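Local atomic coordinates of alanine racemase (Enterococcus faecalis, PDB entry 3E6E), a protein that belongs to the alanine racemase family of enzymes, whose subunits join an N-terminal TIM-type barrel to a C-terminal domain built mainly of beta strands. Residues 71-76 with 99-103; 126-132 with 161-167. The protein carries 1 engineered substitution. All blocks are in the same frame, centred on the assembly; numbering follows the deposited sequence.

Interaction 1 (71-76 with 99-103); sequences AIELRE and QYDLS
R75 and Y100 each carry CG anti to their own carbonyl carbon, and the arginine chain then bends at chi2 (-37°), which lays it alongside the tyrosine, the two side chains running in opposing directions. R75 thereby runs from helix 68-76 to the backbone of the turn that follows helix 94-99. R75 NE gives Y100 O an almost straight hydrogen bond of 2.9 Å, and this oxygen lies close to the guanidinium plane. R75 NH2 reaches the next carbonyl, D101 O, at 3.0 Å, approaching from above the carbonyl plane; a weak bond from R75 NH2 to Y100 O completes the grip. NH1 turns to other backbone oxygens, those of V79 and D81, so the guanidinium is fixed on several sides.

The aliphatic part of the arginine is used as well. R75 CB sits at the edge of the Y100 ring, 3.4 Å from Y100 CD2, while I72 covers one face. The CH-pi contact places I72 CG1 over the ring centre, 3.7 Å from the Y100 centroid, and I72 CG2 rests 3.5 Å from Y100 CE2. Deeper in the fold, A71 CB meets L102 CD1 at 3.9 Å, beside strand 83-85.

D101 takes a positive phi as the C-prime residue of a Schellman motif ending the preceding helix. D101 OD2 stands 4.2 Å from R75 NH2, too far for a salt bridge, and the carboxylate's main partner is R128. The chemistry is that of a cation spent largely on backbone carbonyls: R75 binds two just past the C-terminal end of helix 94-99, where the helix dipole may add to the attraction, and so ties one barrel helix to the turn leading into strand 103-106.

Interaction 2 (126-132 with 161-167); sequences PLRVHLK and FLWEGIF
E164 bridges R128 and H130 through its two carboxylate oxygens. The R128 chain bends at chi3 (93°), which brings R128 NE to E164 OE2 at 2.6 Å in a salt bridge whose hydrogen bond is poorly aligned and weak. H130 NE2 donates to E164 OE1 over 3.2 Å; the oxygen lies near the imidazole plane, but the ring stands nearly perpendicular to the carboxylate and approaches from above its plane. G165 N lies over the centre of the same ring, and ND1 is bonded to H203, so the imidazole is held at both nitrogens.

F167 has CG between its backbone N and carbonyl carbon (chi1 70°), a crowded position that turns the ring back over the partner strand, about 5 Å from the bound D-[3-hydroxy-2-methyl-5-phosphonooxymethyl-pyridin-4-ylmethyl]-N,O-cycloserylamide. There K132 CG packs on its face, 4.0 Å from the F167 ring centroid, and H130 CB touches F167 CE2 at 3.6 Å. L131 lies roughly perpendicular to W163, L131 CD1 to W163 CD1 at 4.0 Å, while L127 CD2 reaches the edge of the F161 ring.

H130, L131 and K132 pair in parallel with G165, I166 and F167, one residue out of step with the lone bridge of L127 and F161; L131 N bonds to G165 O. Strands 103-106 and 201-203 flank the pair, and L131, F161 and W163 pack on helix 145-158, the connecting helix of this beta-alpha-beta unit.

Both interactions belong to the N-terminal barrel, but at different depths. Interaction 1, partly buried, joins a helix to the turn after the next helix, and its chemistry is mixed: a guanidinium on carbonyls, with an isoleucine on a tyrosine ring. Interaction 2 is buried and joins neighbouring strands, and there backbone pairing is accompanied by a charged and polar cluster on one side and apolar packing against a helix on the other. The two meet where 99-103 enters strand 103-106. The salt bridge from D101 OD1 to R128 NH1 crosses there, and S103 OG lies 2.9 Å from E164 OE1, probably hydrogen-bonded, which gives that carboxylate a further partner.

Interaction 1 (71-76 with 99-103)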
# COMPACT_ATOMS: atom_id res chain seq x y z
N ALA A 71 -1.45 -18.37 -6.04
CA ALA A 71 -1.47 -19.84 -6.03
C ALA A 71 -0.17 -20.42 -6.59
O ALA A 71 0.47 -21.26 -5.97
CB ALA A 71 -2.67 -20.35 -6.84
N ILE A 72 0.21 -19.97 -7.78
CA ILE A 72 1.43 -20.48 -8.38
C ILE A 72 2.62 -20.24 -7.46
O ILE A 72 3.50 -21.10 -7.35
CB ILE A 72 1.64 -19.85 -9.79
CG1 ILE A 72 0.53 -20.36 -10.72
CG2 ILE A 72 3.01 -20.20 -10.34
CD1 ILE A 72 0.59 -19.85 -12.11
N GLU A 73 2.65 -19.11 -6.77
CA GLU A 73 3.75 -18.84 -5.87
C GLU A 73 3.81 -20.00 -4.88
O GLU A 73 4.88 -20.59 -4.67
CB GLU A 73 3.55 -17.52 -5.13
CG GLU A 73 4.54 -17.31 -3.97
CD GLU A 73 4.60 -15.87 -3.47
OE1 GLU A 73 5.35 -15.07 -4.06
OE2 GLU A 73 3.89 -15.55 -2.49
N LEU A 74 2.67 -20.35 -4.30
CA LEU A 74 2.64 -21.45 -3.34
C LEU A 74 3.20 -22.75 -3.91
O LEU A 74 3.89 -23.51 -3.22
CB LEU A 74 1.23 -21.69 -2.83
CG LEU A 74 0.67 -20.58 -1.95
CD1 LEU A 74 -0.71 -20.96 -1.42
CD2 LEU A 74 1.64 -20.34 -0.79
N ARG A 75 2.90 -23.01 -5.18
CA ARG A 75 3.39 -24.23 -5.79
C ARG A 75 4.90 -24.15 -5.97
O ARG A 75 5.63 -25.04 -5.54
CB ARG A 75 2.71 -24.47 -7.14
CG ARG A 75 1.29 -25.04 -7.05
CD ARG A 75 1.14 -26.04 -5.90
NE ARG A 75 0.00 -26.94 -6.12
CZ ARG A 75 -0.62 -27.62 -5.16
NH1 ARG A 75 -0.23 -27.51 -3.89
NH2 ARG A 75 -1.62 -28.42 -5.47
N GLU A 76 5.36 -23.07 -6.60
CA GLU A 76 6.79 -22.88 -6.83
C GLU A 76 7.58 -22.91 -5.52
O GLU A 76 8.77 -23.22 -5.51
CB GLU A 76 7.03 -21.55 -7.55
CG GLU A 76 6.82 -21.62 -9.05
CD GLU A 76 6.82 -20.25 -9.71
OE1 GLU A 76 6.55 -20.18 -10.93
OE2 GLU A 76 7.08 -19.24 -9.02
N GLN A 99 -2.17 -27.53 -14.59
CA GLN A 99 -0.72 -27.58 -14.43
C GLN A 99 -0.29 -27.61 -12.96
O GLN A 99 0.51 -28.46 -12.56
CB GLN A 99 -0.08 -26.38 -15.14
CG GLN A 99 1.37 -26.61 -15.54
CD GLN A 99 2.04 -25.36 -16.11
OE1 GLN A 99 1.54 -24.73 -17.04
NE2 GLN A 99 3.20 -25.01 -15.54
N TYR A 100 -0.84 -26.71 -12.15
CA TYR A 100 -0.49 -26.65 -10.73
C TYR A 100 -1.49 -27.34 -9.82
O TYR A 100 -1.49 -27.11 -8.61
CB TYR A 100 -0.35 -25.18 -10.29
CG TYR A 100 0.73 -24.41 -11.02
CD1 TYR A 100 0.51 -23.87 -12.29
CD2 TYR A 100 2.00 -24.26 -10.46
CE1 TYR A 100 1.52 -23.21 -12.97
CE2 TYR A 100 3.02 -23.60 -11.14
CZ TYR A 100 2.78 -23.08 -12.40
OH TYR A 100 3.82 -22.48 -13.09
N ASP A 101 -2.32 -28.21 -10.39
CA ASP A 101 -3.36 -28.94 -9.65
C ASP A 101 -3.97 -28.06 -8.58
O ASP A 101 -3.92 -28.38 -7.39
CB ASP A 101 -2.81 -30.21 -9.00
CG ASP A 101 -3.93 -31.13 -8.48
OD1 ASP A 101 -4.72 -31.64 -9.30
OD2 ASP A 101 -4.02 -31.32 -7.25
N LEU A 102 -4.55 -26.96 -9.01
CA LEU A 102 -5.16 -26.04 -8.07
C LEU A 102 -6.67 -26.19 -8.07
O LEU A 102 -7.28 -26.56 -9.07
CB LEU A 102 -4.81 -24.62 -8.47
CG LEU A 102 -3.31 -24.42 -8.69
CD1 LEU A 102 -3.09 -23.17 -9.50
CD2 LEU A 102 -2.61 -24.35 -7.36
N SER A 103 -7.27 -25.92 -6.93
CA SER A 103 -8.72 -25.97 -6.83
C SER A 103 -9.22 -24.57 -7.16
O SER A 103 -8.62 -23.58 -6.77
CB SER A 103 -9.12 -26.37 -5.42
OG SER A 103 -8.66 -27.68 -5.13

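Interaction 2 (126-132 with 161-167)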
# COMPACT_ATOMS: atom_id res chain seq x y z
N PRO A 126 -8.25 -34.22 -13.23
CA PRO A 126 -9.57 -33.59 -13.09
C PRO A 126 -9.47 -32.18 -12.55
O PRO A 126 -8.55 -31.86 -11.80
CB PRO A 126 -10.30 -34.49 -12.11
CG PRO A 126 -9.63 -35.81 -12.28
CD PRO A 126 -8.18 -35.43 -12.39
N LEU A 127 -10.43 -31.34 -12.92
CA LEU A 127 -10.45 -29.96 -12.45
C LEU A 127 -11.11 -29.94 -11.08
O LEU A 127 -12.33 -30.07 -10.97
CB LEU A 127 -11.24 -29.07 -13.41
CG LEU A 127 -11.35 -27.59 -13.01
CD1 LEU A 127 -9.99 -26.92 -13.14
CD2 LEU A 127 -12.37 -26.87 -13.88
N ARG A 128 -10.29 -29.79 -10.04
CA ARG A 128 -10.77 -29.74 -8.65
C ARG A 128 -11.55 -28.44 -8.47
O ARG A 128 -10.94 -27.38 -8.30
CB ARG A 128 -9.58 -29.79 -7.69
CG ARG A 128 -8.41 -30.64 -8.19
CD ARG A 128 -7.23 -30.64 -7.22
NE ARG A 128 -7.24 -31.75 -6.26
CZ ARG A 128 -6.85 -32.99 -6.55
NH1 ARG A 128 -6.41 -33.28 -7.77
NH2 ARG A 128 -6.88 -33.94 -5.63
N VAL A 129 -12.88 -28.51 -8.50
CA VAL A 129 -13.72 -27.31 -8.35
C VAL A 129 -14.50 -27.23 -7.05
O VAL A 129 -14.85 -28.24 -6.47
CB VAL A 129 -14.77 -27.18 -9.50
CG1 VAL A 129 -14.14 -27.54 -10.84
CG2 VAL A 129 -15.97 -28.04 -9.21
N HIS A 130 -14.76 -26.01 -6.61
CA HIS A 130 -15.54 -25.75 -5.41
C HIS A 130 -16.67 -24.84 -5.88
O HIS A 130 -16.43 -23.80 -6.52
CB HIS A 130 -14.69 -25.03 -4.35
CG HIS A 130 -13.73 -25.93 -3.63
ND1 HIS A 130 -13.88 -26.23 -2.29
CD2 HIS A 130 -12.61 -26.57 -4.04
CE1 HIS A 130 -12.89 -27.02 -1.91
NE2 HIS A 130 -12.11 -27.24 -2.96
N LEU A 131 -17.91 -25.23 -5.59
CA LEU A 131 -19.07 -24.46 -6.02
C LEU A 131 -19.51 -23.47 -4.96
O LEU A 131 -20.06 -23.85 -3.94
CB LEU A 131 -20.22 -25.40 -6.37
CG LEU A 131 -20.28 -25.98 -7.79
CD1 LEU A 131 -18.91 -26.39 -8.25
CD2 LEU A 131 -21.23 -27.18 -7.81
N LYS A 132 -19.27 -22.18 -5.19
CA LYS A 132 -19.67 -21.20 -4.19
C LYS A 132 -21.11 -20.74 -4.39
O LYS A 132 -21.49 -20.28 -5.46
CB LYS A 132 -18.75 -19.96 -4.19
CG LYS A 132 -19.01 -19.03 -2.98
CD LYS A 132 -18.31 -17.67 -3.05
CE LYS A 132 -18.68 -16.78 -1.84
NZ LYS A 132 -18.08 -15.41 -1.87
N PHE A 161 -14.13 -32.88 -14.49
CA PHE A 161 -14.19 -32.13 -13.24
C PHE A 161 -14.02 -33.12 -12.10
O PHE A 161 -13.81 -34.31 -12.32
CB PHE A 161 -15.56 -31.45 -13.10
CG PHE A 161 -15.89 -30.48 -14.20
CD1 PHE A 161 -15.19 -29.28 -14.33
CD2 PHE A 161 -16.90 -30.75 -15.10
CE1 PHE A 161 -15.50 -28.37 -15.33
CE2 PHE A 161 -17.22 -29.85 -16.12
CZ PHE A 161 -16.52 -28.66 -16.23
N LEU A 162 -14.10 -32.62 -10.87
CA LEU A 162 -14.02 -33.46 -9.69
C LEU A 162 -15.02 -33.02 -8.62
O LEU A 162 -15.65 -33.84 -7.96
CB LEU A 162 -12.60 -33.46 -9.11
CG LEU A 162 -12.43 -34.10 -7.73
CD1 LEU A 162 -13.02 -35.50 -7.71
CD2 LEU A 162 -10.96 -34.13 -7.34
N TRP A 163 -15.15 -31.70 -8.45
CA TRP A 163 -15.97 -31.14 -7.39
C TRP A 163 -15.55 -31.41 -5.95
O TRP A 163 -16.15 -32.24 -5.26
CB TRP A 163 -17.42 -31.61 -7.53
CG TRP A 163 -18.35 -30.97 -6.54
CD1 TRP A 163 -18.33 -29.68 -6.11
CD2 TRP A 163 -19.45 -31.60 -5.87
NE1 TRP A 163 -19.34 -29.46 -5.20
CE2 TRP A 163 -20.05 -30.63 -5.04
CE3 TRP A 163 -19.99 -32.89 -5.89
CZ2 TRP A 163 -21.15 -30.90 -4.24
CZ3 TRP A 163 -21.09 -33.16 -5.09
CH2 TRP A 163 -21.66 -32.17 -4.28
N GLU A 164 -14.51 -30.72 -5.50
CA GLU A 164 -13.90 -30.98 -4.22
C GLU A 164 -14.79 -30.50 -3.10
O GLU A 164 -14.69 -31.00 -1.98
CB GLU A 164 -12.56 -30.28 -4.15
CG GLU A 164 -11.42 -31.20 -3.80
CD GLU A 164 -10.10 -30.52 -3.99
OE1 GLU A 164 -9.84 -29.53 -3.26
OE2 GLU A 164 -9.34 -30.97 -4.87
N GLY A 165 -15.66 -29.53 -3.38
CA GLY A 165 -16.53 -29.06 -2.31
C GLY A 165 -17.49 -27.94 -2.61
O GLY A 165 -17.54 -27.41 -3.71
N ILE A 166 -18.29 -27.61 -1.60
CA ILE A 166 -19.25 -26.51 -1.68
C ILE A 166 -18.95 -25.66 -0.46
O ILE A 166 -18.43 -26.14 0.55
CB ILE A 166 -20.74 -26.95 -1.56
CG1 ILE A 166 -20.85 -28.46 -1.40
CG2 ILE A 166 -21.54 -26.45 -2.75
CD1 ILE A 166 -20.78 -28.89 0.03
N PHE A 167 -19.28 -24.38 -0.56
CA PHE A 167 -19.05 -23.46 0.54
C PHE A 167 -19.71 -22.13 0.26
O PHE A 167 -20.11 -21.84 -0.88
CB PHE A 167 -17.55 -23.22 0.71
CG PHE A 167 -16.95 -22.43 -0.39
CD1 PHE A 167 -16.57 -21.10 -0.20
CD2 PHE A 167 -16.78 -22.99 -1.65
CE1 PHE A 167 -16.03 -20.35 -1.24
CE2 PHE A 167 -16.25 -22.25 -2.70
CZ PHE A 167 -15.87 -20.92 -2.50